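Local coordinates for phosphate binding protein (Planctomyces limnophilus, PDB 4JWO), which probably binds phosphate as the PstS-type binding protein of a system that carries phosphate across the cytoplasmic membrane, at residues G198-F203 with K212-D217; G100-F105 with A115-T120; V265-T270 with S276-P281. All coordinates share one frame; numbering follows the deposited sequence. Where two conformers were deposited one is given.

Contact 1: G198-F203 with K212-D217; sequences GTFDYF and KSSRSD
Asp201 and Lys212 mark the closest approach of the two backbones, CA to CA 6.0 Å, where the first turns of helix 198-208 are met by the extended loop that doubles back from the helix's C-terminal end. The pair belongs to one lobe of a two-lobed periplasmic binding protein fold. Lys212 has left-handed helical backbone angles, and its side chain, bent at chi2, chi3 and chi4, folds over the helix rather than reaching out. CD presses on the main chain, 3.1 Å from Asp201 O, a tight approach. Beyond it NZ comes to the Asp201 carboxylate as a long salt bridge, NZ to OD1 3.9 Å, with the two side chains set obliquely. The carboxylate has a stronger partner in Ser69, which bonds OD2; NZ also makes a long, weak ion pair with the bound sulfate. With CG anti to the backbone N (chi1 180°), Phe200 carries its ring out to polar loop atoms that meet it obliquely, CE2 lying 3.7 Å from Lys212 O and CE1 3.5 Å from Ser214 OG. Tyr218 and Tyr240 also pack on this ring. Ser214 OG touches the ring but donates its hydrogen bond to Arg215 O at 2.8 Å. Arg215 NH1 bonds Ile166 O and Val173 O. The guanidinium holds Asp217 side-on in a salt bridge of two nearly straight bonds, both acceptors in its plane: NE meets OD1 at 2.9 Å from above the carboxylate plane, and NH2 meets OD2 at 2.8 Å on the syn side, well out of that plane.

Contact 2: G100-F105 with A115-T120; sequences GGFKKF and ASRPIT. With SO4 (sulfate ion), chain B.
Phe102, on helix 98-106, reaches across to the end of strand 112-115 and the loop after it, and carries the whole contact. Its CB points toward them, and the touching begins farther out. CD2 is 3.9 Å from Arg117 NH1; CE2 comes nearer, 3.6 Å from the same nitrogen, and lies 3.8 Å from Ala115 CB. At the tip CZ meets Ile119 CB at 3.6 Å, while CE1 abuts Ile119 CG1, which makes a CH-pi contact over one ring face, 4.1 Å from the centroid. The Arg117 guanidinium lies nearly parallel to the ring, planes 12° apart, but NH1 meets CE2 from an oblique position. NH1 donates to Pro118 O at 3.0 Å, NH2 forms a salt bridge with Glu123, and Thr120 CG2 lies over one guanidinium face, displaced toward the rim. Replacing Phe102 with an alanine would probably open a gap between helix and loop and strip Ile119 CG1 of its aromatic partner. Ser116 OG bonds sulfate O2, although the 2.5 Å distance is very short and rests on one of two conformers, so its detail is doubtful. Thr98, Ser68 and Ser69 also bond this anion, which probably marks the phosphate pocket of the PstS-type fold. No hydrogen bond joins 100-105 to 115-120: the ring holds them by dispersion and CH-pi contact, and the polar tie between helix and loop is Ser116 N with Thr98 OG1.

Contact 3: V265-T270 with S276-P281; sequences VCVEPT and SGEYTP
An inverse gamma turn centred on Tyr279, in the loop after the short helix 271-275, packs against the loop that enters the same helix, in a periplasmic binding protein fold. Val267 and Pro269, in that entering loop, pack against the turn, and the backbones are closest at Val267 and Tyr279, CA to CA 5.8 Å. The turn is closed by a weak bond from Thr280 N to Glu278 O, 3.0 Å. With CG anti to the backbone N (chi1 -178°), the tyrosine ring extends from the turn to lie beside Pro269. Pro269 CB sits over one face in a CH-pi contact, 3.7 Å from the centroid and 17° off the ring normal, displaced toward the rim at CZ, which it approaches to 3.6 Å. Val267 O lies at the ring's edge, close to its plane, 3.6 Å from Tyr279 CD1, an edge contact and no hydrogen bond. Val267 turns both methyls to the turn: CG1 packs on Tyr279 CB at 3.9 Å, and CG2 lies near Glu278 O. Tyr279 is buried, and its OH is hydrogen-bonded to Leu144 O, which ties the turn to strand 134-148; Ile258 of strand 254-259 touches the tyrosine as well. The entry loop is fastened further by the disulfide from Cys266 to Cys157. Just past the end of helix 271-275, Gly277 takes a positive phi of 80°, which favours glycine. The helix is capped at its start by Thr270, whose OG1 bonds Thr273 N.

In the fold
From the N terminus, contact 2 comes first, closing the segment from helix 98-106 through strand 112-115 to the loop before helix 121-129. Contact 1 then closes helix 198-208 and its return loop, and contact 3 the loops around helix 271-275. The three follow in series; none nests or crosses. Contacts 1 and 3 meet directly, Tyr202 OH lying 2.7 Å from Pro281 O in a probable hydrogen bond that joins helix 198-208 to the loop leading into strand 283-291. Contact 2 joins helix 98-106 to the end of strand 112-115, which pairs with 283-291. Its nearest atoms are about 7 Å from contact 1; the sulfate lies between, near Ser116 and Lys212.

Contact 1: G198-F203 with K212-D217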
ATOM      1  N   GLY A 198       0.264   3.647   7.119  1.00 15.56           N
ATOM      2  CA  GLY A 198       0.558   3.045   5.827  1.00 15.73           C
ATOM      3  C   GLY A 198       0.183   3.933   4.656  1.00 14.68           C
ATOM      4  O   GLY A 198       0.929   4.048   3.675  1.00 16.74           O
ATOM      5  N   THR A 199      -0.993   4.550   4.734  1.00 14.17           N
ATOM      6  CA  THR A 199      -1.448   5.438   3.682  1.00 12.94           C
ATOM      7  C   THR A 199      -0.487   6.620   3.499  1.00 13.64           C
ATOM      8  O   THR A 199      -0.114   6.962   2.368  1.00 14.47           O
ATOM      9  CB  THR A 199      -2.865   5.926   3.993  1.00 14.84           C
ATOM     10  OG1 THR A 199      -3.732   4.786   4.103  1.00 18.64           O
ATOM     11  CG2 THR A 199      -3.370   6.828   2.897  1.00 17.27           C
ATOM     12  N   PHE A 200      -0.082   7.226   4.612  1.00 14.33           N
ATOM     13  CA  PHE A 200       0.910   8.303   4.590  1.00 14.38           C
ATOM     14  C   PHE A 200       2.207   7.848   3.949  1.00 15.58           C
ATOM     15  O   PHE A 200       2.745   8.526   3.068  1.00 15.95           O
ATOM     16  CB  PHE A 200       1.193   8.775   6.020  1.00 13.76           C
ATOM     17  CG  PHE A 200       2.205   9.884   6.119  1.00 14.09           C
ATOM     18  CD1 PHE A 200       1.798  11.211   6.093  1.00 15.05           C
ATOM     19  CD2 PHE A 200       3.548   9.597   6.280  1.00 15.51           C
ATOM     20  CE1 PHE A 200       2.730  12.239   6.217  1.00 15.63           C
ATOM     21  CE2 PHE A 200       4.491  10.624   6.395  1.00 16.25           C
ATOM     22  CZ  PHE A 200       4.061  11.947   6.352  1.00 17.03           C
ATOM     23  N   ASP A 201       2.722   6.710   4.407  1.00 13.97           N
ATOM     24  CA  ASP A 201       3.981   6.171   3.890  1.00 14.69           C
ATOM     25  C   ASP A 201       3.919   5.955   2.382  1.00 15.46           C
ATOM     26  O   ASP A 201       4.862   6.284   1.665  1.00 18.82           O
ATOM     27  CB  ASP A 201       4.358   4.870   4.604  1.00 16.66           C
ATOM     28  CG  ASP A 201       4.869   5.107   6.013  1.00 18.32           C
ATOM     29  OD1 ASP A 201       5.095   6.284   6.375  1.00 19.40           O
ATOM     30  OD2 ASP A 201       5.056   4.113   6.752  1.00 23.13           O
ATOM     31  N   TYR A 202       2.806   5.410   1.894  1.00 16.44           N
ATOM     32  CA  TYR A 202       2.678   5.147   0.457  1.00 13.82           C
ATOM     33  C   TYR A 202       2.603   6.457  -0.333  1.00 14.87           C
ATOM     34  O   TYR A 202       3.391   6.680  -1.259  1.00 16.96           O
ATOM     35  CB  TYR A 202       1.438   4.264   0.210  1.00 13.47           C
ATOM     36  CG  TYR A 202       1.180   3.843  -1.228  1.00 14.10           C
ATOM     37  CD1 TYR A 202       2.097   4.111  -2.246  1.00 16.10           C
ATOM     38  CD2 TYR A 202       0.007   3.176  -1.563  1.00 18.03           C
ATOM     39  CE1 TYR A 202       1.845   3.728  -3.562  1.00 18.74           C
ATOM     40  CE2 TYR A 202      -0.251   2.791  -2.872  1.00 16.45           C
ATOM     41  CZ  TYR A 202       0.668   3.063  -3.861  1.00 16.47           C
ATOM     42  OH  TYR A 202       0.428   2.683  -5.168  1.00 16.84           O
ATOM     43  N   PHE A 203       1.668   7.323   0.039  1.00 13.80           N
ATOM     44  CA  PHE A 203       1.471   8.572  -0.693  1.00 15.10           C
ATOM     45  C   PHE A 203       2.743   9.395  -0.729  1.00 13.79           C
ATOM     46  O   PHE A 203       3.181   9.844  -1.789  1.00 15.67           O
ATOM     47  CB  PHE A 203       0.350   9.378  -0.047  1.00 15.42           C
ATOM     48  CG  PHE A 203      -0.019  10.610  -0.813  1.00 13.32           C
ATOM     49  CD1 PHE A 203      -0.853  10.520  -1.925  1.00 14.67           C
ATOM     50  CD2 PHE A 203       0.471  11.844  -0.433  1.00 16.14           C
ATOM     51  CE1 PHE A 203      -1.198  11.658  -2.647  1.00 16.98           C
ATOM     52  CE2 PHE A 203       0.136  12.983  -1.149  1.00 17.23           C
ATOM     53  CZ  PHE A 203      -0.704  12.882  -2.260  1.00 15.24           C
ATOM     54  N   LYS A 212      10.113   9.946   2.313  1.00 45.39           N
ATOM     55  CA  LYS A 212       8.864   9.511   2.942  1.00 51.22           C
ATOM     56  C   LYS A 212       8.329  10.522   3.941  1.00 45.94           C
ATOM     57  O   LYS A 212       7.946  10.170   5.060  1.00 41.66           O
ATOM     58  CB  LYS A 212       9.059   8.160   3.626  1.00 58.90           C
ATOM     59  CG  LYS A 212       9.082   6.992   2.664  1.00 59.40           C
ATOM     60  CD  LYS A 212       7.776   6.241   2.726  1.00 52.13           C
ATOM     61  CE  LYS A 212       7.968   4.881   3.355  1.00 56.71           C
ATOM     62  NZ  LYS A 212       8.389   4.911   4.783  1.00 62.44           N
ATOM     63  N   SER A 213       8.301  11.780   3.516  1.00 31.37           N
ATOM     64  CA  SER A 213       7.881  12.876   4.361  1.00 28.16           C
ATOM     65  C   SER A 213       6.926  13.761   3.589  1.00 25.50           C
ATOM     66  O   SER A 213       6.802  13.628   2.378  1.00 23.55           O
ATOM     67  CB  SER A 213       9.102  13.705   4.711  1.00 31.63           C
ATOM     68  OG  SER A 213       9.701  14.160   3.507  1.00 30.57           O
ATOM     69  N   SER A 214       6.253  14.669   4.292  1.00 21.97           N
ATOM     70  CA  SER A 214       5.453  15.711   3.648  1.00 17.31           C
ATOM     71  C   SER A 214       5.408  16.942   4.544  1.00 17.68           C
ATOM     72  O   SER A 214       5.842  16.894   5.694  1.00 18.04           O
ATOM     73  CB  SER A 214       4.031  15.224   3.346  1.00 22.10           C
ATOM     74  OG  SER A 214       3.204  15.246   4.497  1.00 22.69           O
ATOM     75  N   ARG A 215       4.879  18.043   4.022  1.00 15.20           N
ATOM     76  CA  ARG A 215       4.564  19.181   4.871  1.00 18.01           C
ATOM     77  C   ARG A 215       3.601  18.695   5.944  1.00 14.68           C
ATOM     78  O   ARG A 215       2.890  17.701   5.772  1.00 17.41           O
ATOM     79  CB  ARG A 215       3.907  20.287   4.040  1.00 17.51           C
ATOM     80  CG  ARG A 215       2.566  19.864   3.449  1.00 16.75           C
ATOM     81  CD  ARG A 215       2.084  20.854   2.400  1.00 17.24           C
ATOM     82  NE  ARG A 215       1.757  22.161   2.968  1.00 20.46           N
ATOM     83  CZ  ARG A 215       1.348  23.198   2.244  1.00 18.59           C
ATOM     84  NH1 ARG A 215       1.235  23.076   0.927  1.00 19.62           N
ATOM     85  NH2 ARG A 215       1.068  24.351   2.842  1.00 21.46           N
ATOM     86  N   SER A 216       3.578  19.391   7.069  1.00 17.15           N
ATOM     87  CA  SER A 216       2.719  18.969   8.170  1.00 16.88           C
ATOM     88  C   SER A 216       1.492  19.853   8.357  1.00 22.89           C
ATOM     89  O   SER A 216       0.629  19.541   9.187  1.00 19.63           O
ATOM     90  CB  SER A 216       3.523  18.932   9.462  1.00 17.93           C
ATOM     91  OG  SER A 216       3.975  20.227   9.815  1.00 20.89           O
ATOM     92  N   ASP A 217       1.424  20.959   7.616  1.00 19.48           N
ATOM     93  CA  ASP A 217       0.283  21.868   7.756  1.00 21.40           C
ATOM     94  C   ASP A 217      -0.869  21.451   6.842  1.00 20.85           C
ATOM     95  O   ASP A 217      -1.067  21.980   5.747  1.00 20.63           O
ATOM     96  CB  ASP A 217       0.677  23.334   7.547  1.00 20.70           C
ATOM     97  CG  ASP A 217       1.361  23.576   6.223  1.00 23.75           C
ATOM     98  OD1 ASP A 217       2.138  22.701   5.782  1.00 19.13           O
ATOM     99  OD2 ASP A 217       1.129  24.649   5.620  1.00 24.21           O
TER

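Contact 2: G100-F105 with A115-T120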
ATOM      1  N   GLY A 100      14.013  -2.057   5.501  1.00 32.21           N
ATOM      2  CA  GLY A 100      14.403  -2.488   6.830  1.00 35.23           C
ATOM      3  C   GLY A 100      14.080  -3.954   7.032  1.00 30.30           C
ATOM      4  O   GLY A 100      14.867  -4.697   7.601  1.00 32.14           O
ATOM      5  N   GLY A 101      12.911  -4.372   6.549  1.00 34.21           N
ATOM      6  CA  GLY A 101      12.520  -5.767   6.626  1.00 29.00           C
ATOM      7  C   GLY A 101      13.421  -6.672   5.801  1.00 31.95           C
ATOM      8  O   GLY A 101      13.786  -7.760   6.233  1.00 33.42           O
ATOM      9  N   PHE A 102      13.764  -6.232   4.596  1.00 32.97           N
ATOM     10  CA  PHE A 102      14.681  -7.004   3.765  1.00 30.85           C
ATOM     11  C   PHE A 102      16.073  -7.094   4.397  1.00 33.22           C
ATOM     12  O   PHE A 102      16.780  -8.087   4.213  1.00 34.89           O
ATOM     13  CB  PHE A 102      14.778  -6.414   2.352  1.00 30.05           C
ATOM     14  CG  PHE A 102      13.724  -6.922   1.399  1.00 32.57           C
ATOM     15  CD1 PHE A 102      13.587  -8.280   1.142  1.00 35.74           C
ATOM     16  CD2 PHE A 102      12.900  -6.035   0.733  1.00 26.76           C
ATOM     17  CE1 PHE A 102      12.622  -8.740   0.243  1.00 31.92           C
ATOM     18  CE2 PHE A 102      11.933  -6.490  -0.168  1.00 31.00           C
ATOM     19  CZ  PHE A 102      11.801  -7.842  -0.405  1.00 33.63           C
ATOM     20  N   LYS A 103      16.469  -6.056   5.136  1.00 33.62           N
ATOM     21  CA  LYS A 103      17.776  -6.038   5.797  1.00 36.04           C
ATOM     22  C   LYS A 103      17.854  -7.123   6.862  1.00 37.43           C
ATOM     23  O   LYS A 103      18.880  -7.778   7.022  1.00 39.61           O
ATOM     24  CB  LYS A 103      18.061  -4.668   6.429  1.00 39.38           C
ATOM     25  CG  LYS A 103      18.543  -3.586   5.458  1.00 51.78           C
ATOM     26  CD  LYS A 103      18.668  -2.227   6.151  1.00 57.12           C
ATOM     27  CE  LYS A 103      19.337  -1.186   5.253  1.00 59.85           C
ATOM     28  NZ  LYS A 103      19.474   0.139   5.942  1.00 62.94           N
ATOM     29  N   LYS A 104      16.764  -7.295   7.602  1.00 36.38           N
ATOM     30  CA  LYS A 104      16.679  -8.349   8.602  1.00 37.78           C
ATOM     31  C   LYS A 104      16.492  -9.710   7.948  1.00 38.04           C
ATOM     32  O   LYS A 104      16.929 -10.728   8.472  1.00 39.98           O
ATOM     33  CB  LYS A 104      15.538  -8.075   9.584  1.00 38.30           C
ATOM     34  CG  LYS A 104      15.681  -6.778  10.364  1.00 44.87           C
ATOM     35  CD  LYS A 104      15.013  -6.888  11.729  1.00 56.91           C
ATOM     36  CE  LYS A 104      15.039  -5.567  12.480  1.00 59.67           C
ATOM     37  NZ  LYS A 104      14.459  -5.694  13.849  1.00 72.46           N
ATOM     38  N   PHE A 105      15.826  -9.711   6.801  1.00 36.22           N
ATOM     39  CA  PHE A 105      15.622 -10.912   6.005  1.00 36.39           C
ATOM     40  C   PHE A 105      16.969 -11.445   5.544  1.00 38.45           C
ATOM     41  O   PHE A 105      17.255 -12.630   5.671  1.00 40.06           O
ATOM     42  CB  PHE A 105      14.763 -10.554   4.793  1.00 34.13           C
ATOM     43  CG  PHE A 105      14.216 -11.740   4.039  1.00 35.44           C
ATOM     44  CD1 PHE A 105      13.223 -12.536   4.589  1.00 33.94           C
ATOM     45  CD2 PHE A 105      14.667 -12.030   2.760  1.00 35.49           C
ATOM     46  CE1 PHE A 105      12.696 -13.610   3.878  1.00 35.48           C
ATOM     47  CE2 PHE A 105      14.144 -13.104   2.042  1.00 38.07           C
ATOM     48  CZ  PHE A 105      13.157 -13.895   2.603  1.00 35.47           C
ATOM     49  N   ALA A 115       6.544  -6.545   1.761  1.00 20.72           N
ATOM     50  CA  ALA A 115       7.202  -5.555   0.921  1.00 20.30           C
ATOM     51  C   ALA A 115       6.184  -4.779   0.112  1.00 22.90           C
ATOM     52  O   ALA A 115       5.249  -5.364  -0.435  1.00 21.76           O
ATOM     53  CB  ALA A 115       8.189  -6.232  -0.007  1.00 22.17           C
ATOM     54  N   SER A 116       6.368  -3.464   0.037  1.00 21.81           N
ATOM     55  CA  SER A 116       5.463  -2.652  -0.770  0.52 21.22           C
ATOM     56  C   SER A 116       6.016  -2.489  -2.180  1.00 21.60           C
ATOM     57  O   SER A 116       5.459  -1.768  -2.994  1.00 19.96           O
ATOM     58  CB  SER A 116       5.242  -1.288  -0.131  0.52 22.67           C
ATOM     59  OG  SER A 116       6.441  -0.548  -0.122  0.52 20.66           O
ATOM     60  N   ARG A 117       7.108  -3.182  -2.461  1.00 22.67           N
ATOM     61  CA  ARG A 117       7.696  -3.207  -3.793  1.00 23.38           C
ATOM     62  C   ARG A 117       8.408  -4.533  -3.914  1.00 26.20           C
ATOM     63  O   ARG A 117       8.739  -5.143  -2.897  1.00 26.45           O
ATOM     64  CB  ARG A 117       8.713  -2.078  -3.949  1.00 26.23           C
ATOM     65  CG  ARG A 117       9.759  -2.064  -2.851  1.00 30.31           C
ATOM     66  CD  ARG A 117      11.081  -1.486  -3.311  1.00 35.30           C
ATOM     67  NE  ARG A 117      12.021  -1.368  -2.195  1.00 36.74           N
ATOM     68  CZ  ARG A 117      12.739  -2.376  -1.713  1.00 33.71           C
ATOM     69  NH1 ARG A 117      12.629  -3.581  -2.257  1.00 29.95           N
ATOM     70  NH2 ARG A 117      13.565  -2.182  -0.687  1.00 33.34           N
ATOM     71  N   PRO A 118       8.666  -4.984  -5.145  1.00 24.09           N
ATOM     72  CA  PRO A 118       9.439  -6.218  -5.289  1.00 23.31           C
ATOM     73  C   PRO A 118      10.845  -6.059  -4.715  1.00 25.70           C
ATOM     74  O   PRO A 118      11.384  -4.948  -4.676  1.00 25.47           O
ATOM     75  CB  PRO A 118       9.517  -6.401  -6.804  1.00 26.66           C
ATOM     76  CG  PRO A 118       8.352  -5.644  -7.343  1.00 26.25           C
ATOM     77  CD  PRO A 118       8.222  -4.455  -6.447  1.00 23.03           C
ATOM     78  N   ILE A 119      11.423  -7.169  -4.266  1.00 25.23           N
ATOM     79  CA  ILE A 119      12.826  -7.223  -3.885  1.00 29.04           C
ATOM     80  C   ILE A 119      13.704  -6.613  -4.982  1.00 28.99           C
ATOM     81  O   ILE A 119      13.457  -6.830  -6.170  1.00 29.80           O
ATOM     82  CB  ILE A 119      13.233  -8.686  -3.587  1.00 30.52           C
ATOM     83  CG1 ILE A 119      14.614  -8.766  -2.941  1.00 30.17           C
ATOM     84  CG2 ILE A 119      13.148  -9.572  -4.844  1.00 29.62           C
ATOM     85  CD1 ILE A 119      14.992 -10.178  -2.576  1.00 32.34           C
ATOM     86  N   THR A 120      14.707  -5.829  -4.591  1.00 30.35           N
ATOM     87  CA  THR A 120      15.595  -5.204  -5.574  1.00 35.55           C
ATOM     88  C   THR A 120      16.644  -6.185  -6.078  1.00 33.20           C
ATOM     89  O   THR A 120      16.872  -7.229  -5.470  1.00 33.22           O
ATOM     90  CB  THR A 120      16.324  -3.964  -5.011  1.00 31.13           C
ATOM     91  OG1 THR A 120      17.267  -4.380  -4.017  1.00 33.41           O
ATOM     92  CG2 THR A 120      15.335  -2.978  -4.408  1.00 32.31           C
TER
HETATM   93  S   SO4 B 401       7.522   0.926   3.209  1.00 45.02           S
HETATM   94  O1  SO4 B 401       6.845   2.187   2.927  1.00 41.94           O
HETATM   95  O2  SO4 B 401       7.089  -0.117   2.290  1.00 49.46           O
HETATM   96  O3  SO4 B 401       8.950   1.129   3.038  1.00 33.74           O
HETATM   97  O4  SO4 B 401       7.198   0.519   4.582  1.00 41.77           O

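Contact 3: V265-T270 with S276-P281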
ATOM      1  N   VAL A 265      -1.408   8.805 -18.450  1.00 25.54           N
ATOM      2  CA  VAL A 265      -1.931  10.123 -18.768  1.00 23.74           C
ATOM      3  C   VAL A 265      -3.374  10.230 -18.289  1.00 25.17           C
ATOM      4  O   VAL A 265      -4.262   9.576 -18.840  1.00 26.34           O
ATOM      5  CB  VAL A 265      -1.868  10.415 -20.286  1.00 26.12           C
ATOM      6  CG1 VAL A 265      -2.326  11.843 -20.580  1.00 25.18           C
ATOM      7  CG2 VAL A 265      -0.449  10.188 -20.797  1.00 27.90           C
ATOM      8  N   CYS A 266      -3.591  11.053 -17.263  1.00 22.92           N
ATOM      9  CA  CYS A 266      -4.927  11.300 -16.708  1.00 23.08           C
ATOM     10  C   CYS A 266      -5.730  10.013 -16.488  1.00 18.91           C
ATOM     11  O   CYS A 266      -6.824   9.840 -17.020  1.00 24.27           O
ATOM     12  CB  CYS A 266      -5.707  12.309 -17.564  1.00 22.19           C
ATOM     13  SG  CYS A 266      -4.912  13.943 -17.648  1.00 26.46           S
ATOM     14  N   VAL A 267      -5.160   9.107 -15.694  1.00 19.84           N
ATOM     15  CA  VAL A 267      -5.789   7.829 -15.422  1.00 21.35           C
ATOM     16  C   VAL A 267      -6.733   7.916 -14.229  1.00 18.28           C
ATOM     17  O   VAL A 267      -6.331   8.302 -13.129  1.00 18.76           O
ATOM     18  CB  VAL A 267      -4.721   6.744 -15.171  1.00 22.88           C
ATOM     19  CG1 VAL A 267      -5.378   5.395 -14.962  1.00 19.96           C
ATOM     20  CG2 VAL A 267      -3.732   6.689 -16.339  1.00 20.08           C
ATOM     21  N   GLU A 268      -8.000   7.587 -14.463  1.00 19.93           N
ATOM     22  CA  GLU A 268      -8.992   7.552 -13.394  1.00 21.18           C
ATOM     23  C   GLU A 268      -8.791   6.266 -12.597  1.00 22.30           C
ATOM     24  O   GLU A 268      -8.622   5.207 -13.191  1.00 21.07           O
ATOM     25  CB  GLU A 268     -10.391   7.571 -14.008  1.00 22.92           C
ATOM     26  CG  GLU A 268     -11.529   7.540 -13.008  1.00 31.24           C
ATOM     27  CD  GLU A 268     -12.874   7.382 -13.689  1.00 40.84           C
ATOM     28  OE1 GLU A 268     -12.912   7.380 -14.938  1.00 38.92           O
ATOM     29  OE2 GLU A 268     -13.894   7.259 -12.976  1.00 43.67           O
ATOM     30  N   PRO A 269      -8.800   6.346 -11.252  1.00 17.99           N
ATOM     31  CA  PRO A 269      -8.739   5.114 -10.455  1.00 16.57           C
ATOM     32  C   PRO A 269     -10.080   4.374 -10.515  1.00 17.61           C
ATOM     33  O   PRO A 269     -11.124   4.890 -10.096  1.00 20.63           O
ATOM     34  CB  PRO A 269      -8.452   5.622  -9.036  1.00 17.42           C
ATOM     35  CG  PRO A 269      -9.075   6.995  -9.021  1.00 19.03           C
ATOM     36  CD  PRO A 269      -8.839   7.553 -10.406  1.00 19.41           C
ATOM     37  N   THR A 270     -10.055   3.172 -11.089  1.00 17.09           N
ATOM     38  CA  THR A 270     -11.236   2.320 -11.183  1.00 16.73           C
ATOM     39  C   THR A 270     -10.740   0.901 -10.956  1.00 18.72           C
ATOM     40  O   THR A 270      -9.530   0.661 -10.988  1.00 18.72           O
ATOM     41  CB  THR A 270     -11.879   2.361 -12.585  1.00 20.88           C
ATOM     42  OG1 THR A 270     -11.005   1.727 -13.534  1.00 21.38           O
ATOM     43  CG2 THR A 270     -12.198   3.788 -13.029  1.00 20.88           C
ATOM     44  N   SER A 276      -5.240  -3.464 -13.997  1.00 23.01           N
ATOM     45  CA  SER A 276      -4.426  -3.580 -15.212  1.00 21.10           C
ATOM     46  C   SER A 276      -3.064  -2.935 -15.010  1.00 21.18           C
ATOM     47  O   SER A 276      -2.196  -3.017 -15.877  1.00 25.62           O
ATOM     48  CB  SER A 276      -5.112  -2.872 -16.357  1.00 24.25           C
ATOM     49  OG  SER A 276      -5.204  -1.504 -16.027  1.00 25.06           O
ATOM     50  N   GLY A 277      -2.904  -2.249 -13.884  1.00 22.13           N
ATOM     51  CA  GLY A 277      -1.670  -1.548 -13.581  1.00 22.56           C
ATOM     52  C   GLY A 277      -1.532  -0.203 -14.280  1.00 21.70           C
ATOM     53  O   GLY A 277      -0.479   0.416 -14.229  1.00 23.44           O
ATOM     54  N   GLU A 278      -2.587   0.247 -14.942  1.00 19.39           N
ATOM     55  CA  GLU A 278      -2.523   1.511 -15.663  0.55 19.44           C
ATOM     56  C   GLU A 278      -2.456   2.682 -14.678  1.00 21.50           C
ATOM     57  O   GLU A 278      -1.833   3.700 -14.964  1.00 22.27           O
ATOM     58  CB  GLU A 278      -3.722   1.653 -16.609  0.55 23.49           C
ATOM     59  CG  GLU A 278      -3.636   2.837 -17.552  0.55 25.25           C
ATOM     60  CD  GLU A 278      -4.920   3.049 -18.335  0.55 30.56           C
ATOM     61  OE1 GLU A 278      -5.918   2.353 -18.049  0.55 31.73           O
ATOM     62  OE2 GLU A 278      -4.934   3.918 -19.230  0.55 36.14           O
ATOM     63  N   TYR A 279      -3.099   2.522 -13.525  1.00 19.68           N
ATOM     64  CA  TYR A 279      -3.152   3.578 -12.526  1.00 17.69           C
ATOM     65  C   TYR A 279      -1.889   3.552 -11.663  1.00 17.82           C
ATOM     66  O   TYR A 279      -1.837   2.921 -10.599  1.00 18.89           O
ATOM     67  CB  TYR A 279      -4.425   3.432 -11.685  1.00 16.13           C
ATOM     68  CG  TYR A 279      -4.607   4.498 -10.636  1.00 16.85           C
ATOM     69  CD1 TYR A 279      -4.945   5.794 -10.986  1.00 16.38           C
ATOM     70  CD2 TYR A 279      -4.482   4.197  -9.292  1.00 14.53           C
ATOM     71  CE1 TYR A 279      -5.127   6.774 -10.014  1.00 16.65           C
ATOM     72  CE2 TYR A 279      -4.660   5.162  -8.318  1.00 16.55           C
ATOM     73  CZ  TYR A 279      -4.987   6.446  -8.685  1.00 15.01           C
ATOM     74  OH  TYR A 279      -5.164   7.419  -7.710  1.00 16.45           O
ATOM     75  N   THR A 280      -0.855   4.227 -12.160  1.00 18.90           N
ATOM     76  CA  THR A 280       0.435   4.280 -11.486  0.60 17.63           C
ATOM     77  C   THR A 280       0.852   5.752 -11.320  1.00 22.15           C
ATOM     78  O   THR A 280       0.602   6.572 -12.198  1.00 20.43           O
ATOM     79  CB  THR A 280       1.482   3.434 -12.269  0.60 22.85           C
ATOM     80  OG1 THR A 280       2.706   3.337 -11.529  0.60 16.93           O
ATOM     81  CG2 THR A 280       1.754   4.025 -13.651  0.60 23.13           C
ATOM     82  N   PRO A 281       1.511   6.090 -10.202  1.00 18.29           N
ATOM     83  CA  PRO A 281       2.045   5.238  -9.129  1.00 16.34           C
ATOM     84  C   PRO A 281       1.133   4.955  -7.942  1.00 16.20           C
ATOM     85  O   PRO A 281       1.597   4.314  -6.996  1.00 17.79           O
ATOM     86  CB  PRO A 281       3.240   6.050  -8.640  1.00 18.06           C
ATOM     87  CG  PRO A 281       2.739   7.474  -8.741  1.00 17.80           C
ATOM     88  CD  PRO A 281       1.885   7.501 -10.008  1.00 19.73           C
TER